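Side-chain contact in embryonic developmental protein tofu-6 (Caenorhabditis elegans, PDB 7OCX), which probably serves in piRNA (21U-RNA) biogenesis as a subunit of the PETISCO complex, in which its RNA recognition motif domain pairs with that of PID-3: residues F34-N39 / E85-K90. Residues are numbered along the deposited sequence; the frame is centred on the assembly and turned at random.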
ATOM      1  N   PHE C  34     -11.380 -13.431 -17.084  1.00 37.80           N
ATOM      2  CA  PHE C  34     -10.724 -12.294 -16.447  1.00 38.26           C
ATOM      3  C   PHE C  34     -11.108 -10.985 -17.136  1.00 40.44           C
ATOM      4  O   PHE C  34     -11.411  -9.983 -16.474  1.00 35.73           O
ATOM      5  CB  PHE C  34      -9.205 -12.519 -16.466  1.00 35.01           C
ATOM      6  CG  PHE C  34      -8.407 -11.277 -16.229  1.00 33.99           C
ATOM      7  CD1 PHE C  34      -8.165 -10.829 -14.937  1.00 35.78           C
ATOM      8  CD2 PHE C  34      -7.899 -10.557 -17.301  1.00 37.86           C
ATOM      9  CE1 PHE C  34      -7.438  -9.676 -14.712  1.00 36.04           C
ATOM     10  CE2 PHE C  34      -7.181  -9.399 -17.092  1.00 43.62           C
ATOM     11  CZ  PHE C  34      -6.945  -8.951 -15.791  1.00 38.15           C
ATOM     12  N   HIS C  35     -11.102 -10.980 -18.476  1.00 40.29           N
ATOM     13  CA  HIS C  35     -11.348  -9.729 -19.196  1.00 43.87           C
ATOM     14  C   HIS C  35     -12.749  -9.203 -18.895  1.00 41.95           C
ATOM     15  O   HIS C  35     -12.958  -7.991 -18.776  1.00 42.88           O
ATOM     16  CB  HIS C  35     -11.190  -9.887 -20.718  1.00 38.97           C
ATOM     17  CG  HIS C  35      -9.779 -10.101 -21.186  1.00 47.94           C
ATOM     18  ND1 HIS C  35      -8.684  -9.549 -20.556  1.00 51.73           N
ATOM     19  CD2 HIS C  35      -9.296 -10.732 -22.288  1.00 57.95           C
ATOM     20  CE1 HIS C  35      -7.582  -9.894 -21.203  1.00 46.44           C
ATOM     21  NE2 HIS C  35      -7.926 -10.601 -22.266  1.00 56.77           N
ATOM     22  N   VAL C  36     -13.730 -10.100 -18.807  1.00 38.82           N
ATOM     23  CA  VAL C  36     -15.086  -9.659 -18.516  1.00 41.93           C
ATOM     24  C   VAL C  36     -15.150  -8.984 -17.157  1.00 40.94           C
ATOM     25  O   VAL C  36     -15.794  -7.939 -17.003  1.00 39.95           O
ATOM     26  CB  VAL C  36     -16.079 -10.830 -18.596  1.00 43.63           C
ATOM     27  CG1 VAL C  36     -17.415 -10.414 -17.969  1.00 47.76           C
ATOM     28  CG2 VAL C  36     -16.238 -11.233 -20.036  1.00 47.97           C
ATOM     29  N   PHE C  37     -14.508  -9.580 -16.145  1.00 39.66           N
ATOM     30  CA  PHE C  37     -14.622  -9.037 -14.797  1.00 33.96           C
ATOM     31  C   PHE C  37     -13.675  -7.879 -14.556  1.00 33.45           C
ATOM     32  O   PHE C  37     -13.976  -7.002 -13.740  1.00 40.21           O
ATOM     33  CB  PHE C  37     -14.452 -10.156 -13.771  1.00 36.46           C
ATOM     34  CG  PHE C  37     -15.691 -10.957 -13.630  1.00 39.01           C
ATOM     35  CD1 PHE C  37     -16.015 -11.927 -14.551  1.00 39.93           C
ATOM     36  CD2 PHE C  37     -16.605 -10.639 -12.635  1.00 41.13           C
ATOM     37  CE1 PHE C  37     -17.214 -12.603 -14.462  1.00 42.52           C
ATOM     38  CE2 PHE C  37     -17.796 -11.325 -12.532  1.00 42.61           C
ATOM     39  CZ  PHE C  37     -18.099 -12.308 -13.451  1.00 44.46           C
ATOM     40  N   GLN C  38     -12.575  -7.803 -15.287  1.00 35.60           N
ATOM     41  CA  GLN C  38     -11.701  -6.651 -15.148  1.00 38.78           C
ATOM     42  C   GLN C  38     -12.402  -5.332 -15.466  1.00 41.53           C
ATOM     43  O   GLN C  38     -11.964  -4.275 -14.998  1.00 41.98           O
ATOM     44  CB  GLN C  38     -10.496  -6.800 -16.064  1.00 42.62           C
ATOM     45  CG  GLN C  38      -9.275  -6.162 -15.523  1.00 45.83           C
ATOM     46  CD  GLN C  38      -8.327  -5.782 -16.631  1.00 49.82           C
ATOM     47  OE1 GLN C  38      -8.541  -6.133 -17.793  1.00 51.78           O
ATOM     48  NE2 GLN C  38      -7.278  -5.052 -16.284  1.00 48.46           N
ATOM     49  N   ASN C  39     -13.433  -5.346 -16.317  1.00 49.63           N
ATOM     50  CA  ASN C  39     -14.129  -4.098 -16.622  1.00 50.75           C
ATOM     51  C   ASN C  39     -14.804  -3.483 -15.404  1.00 52.38           C
ATOM     52  O   ASN C  39     -15.162  -2.300 -15.438  1.00 54.76           O
ATOM     53  CB  ASN C  39     -15.185  -4.300 -17.711  1.00 60.48           C
ATOM     54  CG  ASN C  39     -14.610  -4.641 -19.070  1.00 66.84           C
ATOM     55  OD1 ASN C  39     -13.556  -4.138 -19.467  1.00 71.73           O
ATOM     56  ND2 ASN C  39     -15.290  -5.532 -19.782  1.00 67.17           N
ATOM     57  N   GLU C  85     -22.665  -8.947 -25.105  1.00 85.13           N
ATOM     58  CA  GLU C  85     -23.118  -8.854 -26.489  1.00 91.21           C
ATOM     59  C   GLU C  85     -23.337 -10.216 -27.130  1.00 92.20           C
ATOM     60  O   GLU C  85     -23.985 -10.282 -28.180  1.00 91.49           O
ATOM     61  CB  GLU C  85     -22.118  -8.048 -27.327  1.00 98.03           C
ATOM     62  N   ASN C  86     -22.835 -11.296 -26.518  1.00 86.66           N
ATOM     63  CA  ASN C  86     -23.024 -12.634 -27.068  1.00 91.08           C
ATOM     64  C   ASN C  86     -22.817 -13.717 -26.007  1.00 85.09           C
ATOM     65  O   ASN C  86     -22.467 -14.854 -26.337  1.00 81.23           O
ATOM     66  CB  ASN C  86     -22.076 -12.822 -28.264  1.00 95.92           C
ATOM     67  CG  ASN C  86     -20.625 -12.492 -27.934  1.00100.89           C
ATOM     68  OD1 ASN C  86     -20.337 -11.764 -26.984  1.00 91.29           O
ATOM     69  ND2 ASN C  86     -19.704 -12.988 -28.760  1.00 98.50           N
ATOM     70  N   PHE C  87     -23.070 -13.386 -24.738  1.00 70.91           N
ATOM     71  CA  PHE C  87     -22.982 -14.350 -23.646  1.00 65.18           C
ATOM     72  C   PHE C  87     -23.902 -13.923 -22.502  1.00 65.08           C
ATOM     73  O   PHE C  87     -24.358 -12.778 -22.447  1.00 63.33           O
ATOM     74  CB  PHE C  87     -21.537 -14.499 -23.121  1.00 63.35           C
ATOM     75  CG  PHE C  87     -20.965 -13.235 -22.523  1.00 54.62           C
ATOM     76  CD1 PHE C  87     -21.199 -12.907 -21.198  1.00 55.37           C
ATOM     77  CD2 PHE C  87     -20.183 -12.383 -23.288  1.00 60.14           C
ATOM     78  CE1 PHE C  87     -20.679 -11.740 -20.644  1.00 56.85           C
ATOM     79  CE2 PHE C  87     -19.653 -11.221 -22.742  1.00 50.88           C
ATOM     80  CZ  PHE C  87     -19.901 -10.902 -21.411  1.00 58.40           C
ATOM     81  N   THR C  88     -24.165 -14.862 -21.580  1.00 61.77           N
ATOM     82  CA  THR C  88     -24.941 -14.567 -20.370  1.00 58.79           C
ATOM     83  C   THR C  88     -24.409 -15.429 -19.232  1.00 58.01           C
ATOM     84  O   THR C  88     -24.562 -16.652 -19.265  1.00 57.62           O
ATOM     85  CB  THR C  88     -26.426 -14.846 -20.597  1.00 65.29           C
ATOM     86  OG1 THR C  88     -27.018 -13.777 -21.347  1.00 66.73           O
ATOM     87  CG2 THR C  88     -27.173 -14.978 -19.266  1.00 68.89           C
ATOM     88  N   LEU C  89     -23.828 -14.809 -18.206  1.00 57.82           N
ATOM     89  CA  LEU C  89     -23.224 -15.562 -17.116  1.00 53.97           C
ATOM     90  C   LEU C  89     -24.136 -15.588 -15.897  1.00 60.82           C
ATOM     91  O   LEU C  89     -24.746 -14.577 -15.544  1.00 60.43           O
ATOM     92  CB  LEU C  89     -21.875 -14.966 -16.722  1.00 54.73           C
ATOM     93  CG  LEU C  89     -20.889 -14.930 -17.886  1.00 55.16           C
ATOM     94  CD1 LEU C  89     -19.719 -14.020 -17.491  1.00 52.07           C
ATOM     95  CD2 LEU C  89     -20.432 -16.315 -18.306  1.00 53.95           C
ATOM     96  N   LYS C  90     -24.238 -16.752 -15.263  1.00 58.86           N
ATOM     97  CA  LYS C  90     -24.994 -16.899 -14.023  1.00 58.62           C
ATOM     98  C   LYS C  90     -24.010 -16.680 -12.875  1.00 56.61           C
ATOM     99  O   LYS C  90     -23.046 -17.437 -12.716  1.00 52.05           O
ATOM    100  CB  LYS C  90     -25.674 -18.266 -13.962  1.00 54.39           C
TER
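V36 illustrates how a single branched residue on a helix can bridge two alternate residues of a strand, its two methyls going to different partners. CG2 meets the far end of the F87 ring, 3.9 Å from CZ, the two side chains approaching from opposite directions and the methyl standing obliquely to the ring. The other branch, CG1, lies 4.3 Å from CD1 of L89. That same leucine methyl is shared with F37, whose CE1 comes within 4.2 Å of CD1, again at an oblique angle to the ring. All three meetings are apolar, and together the two segments bury 131 Å², both sides summed.

The torsions set which methyl goes where. With CG1 of V36 anti to the backbone N (chi1 167°) and CG2 beside that N, the fork is turned so that CG2 faces F87 and CG1 faces L89. F87 holds its ring between its own backbone N and carbonyl carbon (chi1 63°), and from there the ring reaches out to the helix.

In the RNA recognition motif, two helices pack on one side of an antiparallel sheet, and here the axis of residues 34-38, on helix 30-38, runs at 80° to that of residues 87-90, on strand 87-93, with a closest approach of 12.2 Å. Over such a span the contact has to be made by side chains, and the strand supplies F87 and L89, alternate residues that both point toward the helix, while T88 between them does not.

Further out, W28 meets F87 edge-to-face and P25 touches it, while L89 packs on I24. V36 also touches L82 of strand 81-84, and F37 rests on I21 of strand 18-25. Away from the strand, F34 of the same helix packs against F57 and Q61 of the PID-3 chain.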